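Local atomic coordinates of gluconate kinase (Lactobacillus acidophilus, PDB entry 3GBT), a protein that probably phosphorylates gluconate at the expense of ATP, as a gluconokinase of the FGGY family of carbohydrate kinases. Residues K232-A237 with F436-A441; L257-S262 with G402-D407. One frame throughout, in Å; residues are numbered along the deposited sequence.

Contact 1 of 2, residues K232-A237 with F436-A441; sequences KIILGA and FLARQA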
ATOM      1  N   LYS A 232      17.772 -19.624  -0.909  1.00 41.37           N
ATOM      2  CA  LYS A 232      16.839 -19.285  -1.977  1.00 41.63           C
ATOM      3  C   LYS A 232      16.345 -17.844  -1.905  1.00 38.01           C
ATOM      4  O   LYS A 232      16.143 -17.296  -0.827  1.00 36.73           O
ATOM      5  CB  LYS A 232      15.619 -20.203  -1.943  1.00 43.02           C
ATOM      6  CG  LYS A 232      15.854 -21.611  -2.404  1.00 42.80           C
ATOM      7  CD  LYS A 232      16.187 -22.500  -1.238  1.00 49.60           C
ATOM      8  CE  LYS A 232      15.409 -23.814  -1.312  1.00 54.15           C
ATOM      9  NZ  LYS A 232      15.326 -24.374  -2.693  1.00 57.12           N
ATOM     10  N   ILE A 233      16.144 -17.239  -3.067  1.00 38.99           N
ATOM     11  CA  ILE A 233      15.417 -15.984  -3.143  1.00 36.60           C
ATOM     12  C   ILE A 233      13.977 -16.316  -3.490  1.00 38.50           C
ATOM     13  O   ILE A 233      13.719 -16.986  -4.490  1.00 39.92           O
ATOM     14  CB  ILE A 233      15.950 -15.080  -4.257  1.00 36.49           C
ATOM     15  CG1 ILE A 233      17.363 -14.598  -3.938  1.00 36.00           C
ATOM     16  CG2 ILE A 233      15.014 -13.900  -4.459  1.00 36.22           C
ATOM     17  CD1 ILE A 233      17.421 -13.481  -2.934  1.00 36.15           C
ATOM     18  N   ILE A 234      13.038 -15.866  -2.664  1.00 35.54           N
ATOM     19  CA  ILE A 234      11.636 -15.979  -3.030  1.00 33.30           C
ATOM     20  C   ILE A 234      11.206 -14.666  -3.675  1.00 32.59           C
ATOM     21  O   ILE A 234      11.468 -13.585  -3.138  1.00 32.60           O
ATOM     22  CB  ILE A 234      10.756 -16.309  -1.825  1.00 34.07           C
ATOM     23  CG1 ILE A 234      11.444 -17.355  -0.942  1.00 33.63           C
ATOM     24  CG2 ILE A 234       9.387 -16.785  -2.289  1.00 31.38           C
ATOM     25  CD1 ILE A 234      11.815 -18.639  -1.674  1.00 34.17           C
ATOM     26  N   LEU A 235      10.567 -14.770  -4.835  1.00 27.90           N
ATOM     27  CA  LEU A 235      10.208 -13.610  -5.639  1.00 30.52           C
ATOM     28  C   LEU A 235       9.493 -12.536  -4.802  1.00 31.28           C
ATOM     29  O   LEU A 235       9.769 -11.346  -4.929  1.00 29.19           O
ATOM     30  CB  LEU A 235       9.340 -14.049  -6.822  1.00 29.70           C
ATOM     31  CG  LEU A 235       9.035 -13.014  -7.901  1.00 32.33           C
ATOM     32  CD1 LEU A 235      10.316 -12.359  -8.405  1.00 32.76           C
ATOM     33  CD2 LEU A 235       8.251 -13.641  -9.046  1.00 32.68           C
ATOM     34  N   GLY A 236       8.588 -12.973  -3.937  1.00 30.06           N
ATOM     35  CA  GLY A 236       7.832 -12.067  -3.103  1.00 31.92           C
ATOM     36  C   GLY A 236       6.702 -11.405  -3.870  1.00 33.10           C
ATOM     37  O   GLY A 236       6.341 -11.829  -4.973  1.00 30.50           O
ATOM     38  N   ALA A 237       6.153 -10.348  -3.285  1.00 33.47           N
ATOM     39  CA  ALA A 237       5.028  -9.641  -3.882  1.00 30.56           C
ATOM     40  C   ALA A 237       4.971  -8.217  -3.351  1.00 29.38           C
ATOM     41  O   ALA A 237       5.910  -7.741  -2.715  1.00 28.46           O
ATOM     42  CB  ALA A 237       3.735 -10.368  -3.588  1.00 25.76           C
ATOM     43  N   PHE A 436       5.934 -16.067   4.944  1.00 29.64           N
ATOM     44  CA  PHE A 436       5.005 -17.154   4.678  1.00 32.93           C
ATOM     45  C   PHE A 436       5.170 -17.708   3.259  1.00 32.92           C
ATOM     46  O   PHE A 436       5.104 -18.921   3.053  1.00 31.09           O
ATOM     47  CB  PHE A 436       3.565 -16.724   4.929  1.00 28.22           C
ATOM     48  CG  PHE A 436       2.561 -17.805   4.658  1.00 30.30           C
ATOM     49  CD1 PHE A 436       2.400 -18.854   5.548  1.00 30.68           C
ATOM     50  CD2 PHE A 436       1.787 -17.779   3.508  1.00 29.34           C
ATOM     51  CE1 PHE A 436       1.481 -19.852   5.306  1.00 29.88           C
ATOM     52  CE2 PHE A 436       0.867 -18.774   3.255  1.00 30.69           C
ATOM     53  CZ  PHE A 436       0.711 -19.812   4.160  1.00 32.21           C
ATOM     54  N   LEU A 437       5.383 -16.812   2.297  1.00 29.51           N
ATOM     55  CA  LEU A 437       5.638 -17.188   0.916  1.00 28.23           C
ATOM     56  C   LEU A 437       6.810 -18.157   0.844  1.00 33.92           C
ATOM     57  O   LEU A 437       6.772 -19.139   0.109  1.00 32.43           O
ATOM     58  CB  LEU A 437       5.980 -15.950   0.101  1.00 27.79           C
ATOM     59  CG  LEU A 437       4.906 -15.387  -0.829  1.00 31.64           C
ATOM     60  CD1 LEU A 437       3.516 -15.618  -0.273  1.00 28.14           C
ATOM     61  CD2 LEU A 437       5.179 -13.908  -1.118  1.00 27.83           C
ATOM     62  N   ALA A 438       7.857 -17.852   1.604  1.00 32.97           N
ATOM     63  CA  ALA A 438       9.029 -18.699   1.685  1.00 31.37           C
ATOM     64  C   ALA A 438       8.635 -20.083   2.198  1.00 35.26           C
ATOM     65  O   ALA A 438       9.031 -21.092   1.621  1.00 35.44           O
ATOM     66  CB  ALA A 438      10.066 -18.066   2.595  1.00 31.51           C
ATOM     67  N   ARG A 439       7.846 -20.124   3.272  1.00 32.37           N
ATOM     68  CA  ARG A 439       7.375 -21.387   3.827  1.00 33.70           C
ATOM     69  C   ARG A 439       6.616 -22.182   2.772  1.00 34.39           C
ATOM     70  O   ARG A 439       6.643 -23.408   2.766  1.00 35.92           O
ATOM     71  CB  ARG A 439       6.456 -21.142   5.020  1.00 33.90           C
ATOM     72  CG  ARG A 439       6.904 -20.018   5.921  1.00 35.56           C
ATOM     73  CD  ARG A 439       7.312 -20.547   7.262  1.00 36.88           C
ATOM     74  NE  ARG A 439       6.364 -21.551   7.723  1.00 35.68           N
ATOM     75  CZ  ARG A 439       6.696 -22.554   8.527  1.00 38.31           C
ATOM     76  NH1 ARG A 439       7.948 -22.670   8.947  1.00 36.11           N
ATOM     77  NH2 ARG A 439       5.787 -23.442   8.900  1.00 40.10           N
ATOM     78  N   GLN A 440       5.921 -21.489   1.886  1.00 32.11           N
ATOM     79  CA  GLN A 440       5.229 -22.186   0.813  1.00 34.40           C
ATOM     80  C   GLN A 440       6.243 -22.738  -0.176  1.00 32.79           C
ATOM     81  O   GLN A 440       6.215 -23.914  -0.515  1.00 35.36           O
ATOM     82  CB  GLN A 440       4.228 -21.266   0.115  1.00 29.88           C
ATOM     83  CG  GLN A 440       2.928 -21.113   0.893  1.00 35.30           C
ATOM     84  CD  GLN A 440       1.915 -20.257   0.181  1.00 31.46           C
ATOM     85  OE1 GLN A 440       2.223 -19.155  -0.256  1.00 34.80           O
ATOM     86  NE2 GLN A 440       0.697 -20.761   0.055  1.00 31.00           N
ATOM     87  N   ALA A 441       7.142 -21.878  -0.628  1.00 32.63           N
ATOM     88  CA  ALA A 441       8.173 -22.265  -1.572  1.00 34.11           C
ATOM     89  C   ALA A 441       8.969 -23.460  -1.034  1.00 37.60           C
ATOM     90  O   ALA A 441       9.242 -24.406  -1.763  1.00 35.68           O
ATOM     91  CB  ALA A 441       9.088 -21.090  -1.842  1.00 33.91           C
TER

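Contact 2 of 2, residues L257-S262 with G402-D407; sequences LNVGTS and GFLKSD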
ATOM      1  N   LEU A 257      -7.669  -3.161   7.040  1.00 22.11           N
ATOM      2  CA  LEU A 257      -7.602  -1.744   7.222  1.00 18.79           C
ATOM      3  C   LEU A 257      -6.321  -1.502   7.949  1.00 19.58           C
ATOM      4  O   LEU A 257      -6.157  -1.938   9.084  1.00 20.21           O
ATOM      5  CB  LEU A 257      -8.756  -1.277   8.097  1.00 19.65           C
ATOM      6  CG  LEU A 257      -8.749   0.173   8.594  1.00 20.88           C
ATOM      7  CD1 LEU A 257      -8.886   1.123   7.416  1.00 20.51           C
ATOM      8  CD2 LEU A 257      -9.869   0.396   9.623  1.00 18.26           C
ATOM      9  N   ASN A 258      -5.409  -0.800   7.296  1.00 18.94           N
ATOM     10  CA  ASN A 258      -4.223  -0.325   7.963  1.00 21.67           C
ATOM     11  C   ASN A 258      -4.209   1.190   7.942  1.00 25.41           C
ATOM     12  O   ASN A 258      -4.417   1.801   6.887  1.00 23.99           O
ATOM     13  CB  ASN A 258      -2.970  -0.828   7.259  1.00 20.59           C
ATOM     14  CG  ASN A 258      -1.708  -0.333   7.925  1.00 23.47           C
ATOM     15  OD1 ASN A 258      -1.353  -0.780   9.014  1.00 25.81           O
ATOM     16  ND2 ASN A 258      -1.037   0.611   7.290  1.00 24.26           N
ATOM     17  N   VAL A 259      -3.955   1.801   9.096  1.00 25.70           N
ATOM     18  CA  VAL A 259      -3.868   3.254   9.159  1.00 25.07           C
ATOM     19  C   VAL A 259      -2.717   3.739  10.023  1.00 24.76           C
ATOM     20  O   VAL A 259      -2.714   3.562  11.244  1.00 24.44           O
ATOM     21  CB  VAL A 259      -5.172   3.913   9.657  1.00 23.13           C
ATOM     22  CG1 VAL A 259      -5.079   5.399   9.475  1.00 26.70           C
ATOM     23  CG2 VAL A 259      -6.381   3.383   8.902  1.00 24.14           C
ATOM     24  N   GLY A 260      -1.738   4.355   9.374  1.00 23.54           N
ATOM     25  CA  GLY A 260      -0.649   5.010  10.068  1.00 26.20           C
ATOM     26  C   GLY A 260      -0.749   6.491   9.769  1.00 29.15           C
ATOM     27  O   GLY A 260      -1.799   7.107   9.985  1.00 26.83           O
ATOM     28  N   THR A 261       0.342   7.065   9.276  1.00 27.20           N
ATOM     29  CA  THR A 261       0.322   8.429   8.781  1.00 28.23           C
ATOM     30  C   THR A 261      -0.704   8.535   7.661  1.00 28.75           C
ATOM     31  O   THR A 261      -1.559   9.414   7.658  1.00 28.62           O
ATOM     32  CB  THR A 261       1.688   8.819   8.240  1.00 32.06           C
ATOM     33  OG1 THR A 261       2.642   8.714   9.298  1.00 39.61           O
ATOM     34  CG2 THR A 261       1.661  10.255   7.728  1.00 33.14           C
ATOM     35  N   SER A 262      -0.600   7.630   6.699  1.00 26.79           N
ATOM     36  CA  SER A 262      -1.643   7.450   5.719  1.00 27.08           C
ATOM     37  C   SER A 262      -2.222   6.080   6.023  1.00 28.40           C
ATOM     38  O   SER A 262      -1.778   5.423   6.966  1.00 31.12           O
ATOM     39  CB  SER A 262      -1.050   7.488   4.318  1.00 27.79           C
ATOM     40  OG  SER A 262      -0.060   6.482   4.189  1.00 32.83           O
ATOM     41  N   GLY A 402      -0.481   2.613  13.508  1.00 22.82           N
ATOM     42  CA  GLY A 402      -0.333   3.431  14.696  1.00 24.32           C
ATOM     43  C   GLY A 402      -1.520   4.337  14.973  1.00 26.72           C
ATOM     44  O   GLY A 402      -1.766   4.701  16.124  1.00 32.23           O
ATOM     45  N   PHE A 403      -2.258   4.718  13.936  1.00 24.96           N
ATOM     46  CA  PHE A 403      -3.480   5.488  14.157  1.00 26.28           C
ATOM     47  C   PHE A 403      -4.559   4.702  14.906  1.00 26.54           C
ATOM     48  O   PHE A 403      -5.385   5.290  15.582  1.00 28.83           O
ATOM     49  CB  PHE A 403      -4.057   6.036  12.852  1.00 27.84           C
ATOM     50  CG  PHE A 403      -5.229   6.961  13.062  1.00 31.70           C
ATOM     51  CD1 PHE A 403      -5.070   8.146  13.762  1.00 28.03           C
ATOM     52  CD2 PHE A 403      -6.489   6.633  12.592  1.00 29.53           C
ATOM     53  CE1 PHE A 403      -6.136   8.984  13.979  1.00 27.84           C
ATOM     54  CE2 PHE A 403      -7.565   7.480  12.808  1.00 29.77           C
ATOM     55  CZ  PHE A 403      -7.385   8.654  13.494  1.00 28.11           C
ATOM     56  N   LEU A 404      -4.552   3.378  14.785  1.00 28.85           N
ATOM     57  CA  LEU A 404      -5.567   2.535  15.418  1.00 30.13           C
ATOM     58  C   LEU A 404      -5.063   1.992  16.752  1.00 32.69           C
ATOM     59  O   LEU A 404      -5.535   0.964  17.235  1.00 36.55           O
ATOM     60  CB  LEU A 404      -5.931   1.353  14.513  1.00 28.34           C
ATOM     61  CG  LEU A 404      -6.887   1.535  13.333  1.00 26.60           C
ATOM     62  CD1 LEU A 404      -6.960   2.978  12.871  1.00 24.27           C
ATOM     63  CD2 LEU A 404      -6.516   0.594  12.189  1.00 23.92           C
ATOM     64  N   LYS A 405      -4.092   2.668  17.342  1.00 29.03           N
ATOM     65  CA  LYS A 405      -3.483   2.153  18.549  1.00 31.58           C
ATOM     66  C   LYS A 405      -4.419   2.263  19.756  1.00 34.84           C
ATOM     67  O   LYS A 405      -4.425   1.394  20.625  1.00 38.51           O
ATOM     68  CB  LYS A 405      -2.167   2.879  18.799  1.00 31.87           C
ATOM     69  CG  LYS A 405      -1.454   2.489  20.068  1.00 41.71           C
ATOM     70  CD  LYS A 405      -0.579   3.652  20.562  1.00 53.15           C
ATOM     71  CE  LYS A 405       0.252   4.266  19.424  1.00 55.20           C
ATOM     72  NZ  LYS A 405       1.190   3.273  18.792  1.00 54.54           N
ATOM     73  N   SER A 406      -5.222   3.320  19.801  1.00 33.98           N
ATOM     74  CA  SER A 406      -6.065   3.600  20.963  1.00 31.44           C
ATOM     75  C   SER A 406      -7.377   2.820  20.968  1.00 30.50           C
ATOM     76  O   SER A 406      -7.972   2.592  19.917  1.00 30.83           O
ATOM     77  CB  SER A 406      -6.380   5.101  21.031  1.00 32.48           C
ATOM     78  OG  SER A 406      -7.341   5.461  20.049  1.00 29.52           O
ATOM     79  N   ASP A 407      -7.844   2.437  22.154  1.00 33.29           N
ATOM     80  CA  ASP A 407      -9.134   1.762  22.271  1.00 30.22           C
ATOM     81  C   ASP A 407     -10.214   2.643  21.665  1.00 32.80           C
ATOM     82  O   ASP A 407     -11.110   2.162  20.962  1.00 34.50           O
ATOM     83  CB  ASP A 407      -9.476   1.465  23.734  1.00 31.39           C
ATOM     84  CG  ASP A 407      -8.693   0.289  24.298  1.00 37.77           C
ATOM     85  OD1 ASP A 407      -8.351  -0.638  23.531  1.00 36.65           O
ATOM     86  OD2 ASP A 407      -8.426   0.284  25.516  1.00 40.92           O
TER

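Contact 1 of 2, residues K232-A237 with F436-A441
Ile-234 carries this contact, in which helix 429-441 packs on the mixed sheet of the N-terminal half of an actin-like ATPase (FGGY) fold. The helix comes from the C-terminal half, so the chain has come back to cover a sheet built from earlier strands. The axes of strand 232-234 and helix 436-441 approach to 9.1 Å at 122°, an oblique arrangement, with Ile-234 and Ala-438 nearest at 6.0 Å between CA atoms.

The buried part centres on Ile-234, Leu-437, Ala-438 and Gly-236. The first torsion of Ile-234 (chi1 -41°) sets CG1 beside the backbone N and CG2 anti to it, so CG2 is directed to Leu-437, 4.2 Å from its CB, while CG1 lies on Ala-438, 3.8 Å from its CA. The small side chains of Ala-438 and Ala-441 are consistent with the close approach of the helix. Ala-73 and Ser-75 of strand 70-78 also touch the isoleucine, and the same Ser-75 meets Leu-437. CD2 of Leu-437 stands 3.8 Å from Gly-236 CA and a longer 4.3 Å from the N of Ala-237. Gly-236 has a positive phi (78°), a backbone shape that glycine adopts readily.

The solvent side is the rim at partly exposed Ala-441, which also touches Val-213; here, a turn further along the helix, CD1 of Ile-234 meets the CB of Ala-441 at 3.7 Å.

Contact 2 of 2, residues L257-S262 with G402-D407
The carbonyl of Val-259, at the end of strand 254-259, takes the N-H of Phe-403 from the short 3-10 segment 402-403: N to O is 3.0 Å with a bent N-H...O angle of 141°. The donor meets the oxygen at a C=O...N angle of 147° and stands 23° off the carbonyl plane. Gly-402 N is also near this oxygen, at 3.3 Å, but its angle is too poor for a bond.

The valine side chain packs against both Phe-403 and Leu-404. Its CG1, set anti to the backbone N, runs alongside Phe-403 in the same direction, 3.6 Å from CB and equally near CD2, so it meets the ring obliquely; the phenylalanine side chain also touches Ile-376 and Val-409. Leu-404 instead crosses Val-259 at about a right angle. Its CD1 rests 3.8 Å from Val-259 CB, and its CD2 reaches down the strand to within 4.2 Å of the CD2 of Leu-257. Ala-399 and Val-409 also touch Leu-404. With an alanine at Leu-404 both methyls would be missing, which would probably open a gap beside Val-259 and leave the CD2 of Leu-257 without its mate across the contact.

Beyond, the Ser-406 side chain caps helix 407-417 by bonding the N of Val-409. Thr-261 and Gly-402 both bind ADP and ATP, and Phe-403 lies beside a third nucleotide residue, Gly-300. The end of a strand with its glycine-bearing loop, joined here to the glycine-bearing loop after the neighbouring strand, probably corresponds to the phosphate-2 and adenosine motifs that bind nucleotide in the actin-like ATPase superfamily.

Contact 1 is the more buried, with five of six touching residues enclosed, whereas contact 2 is partly buried and opens toward the nucleotide site. They share no element: 232-237 and 436-441 join the N-terminal sheet to a helix, while 257-262 and 402-407 join the end of strand 254-259 and its loop to the loop after the parallel neighbour 396-400. Their chemistry follows their place. Contact 1 is purely apolar, aliphatic carbons against one face of a helix; contact 2 adds a backbone hydrogen bond to its aliphatic packing. Their centres lie about 28 Å apart, and the nearest atoms about 15 Å, so neither touches the other, although in sequence both segments of contact 2 fall between those of contact 1.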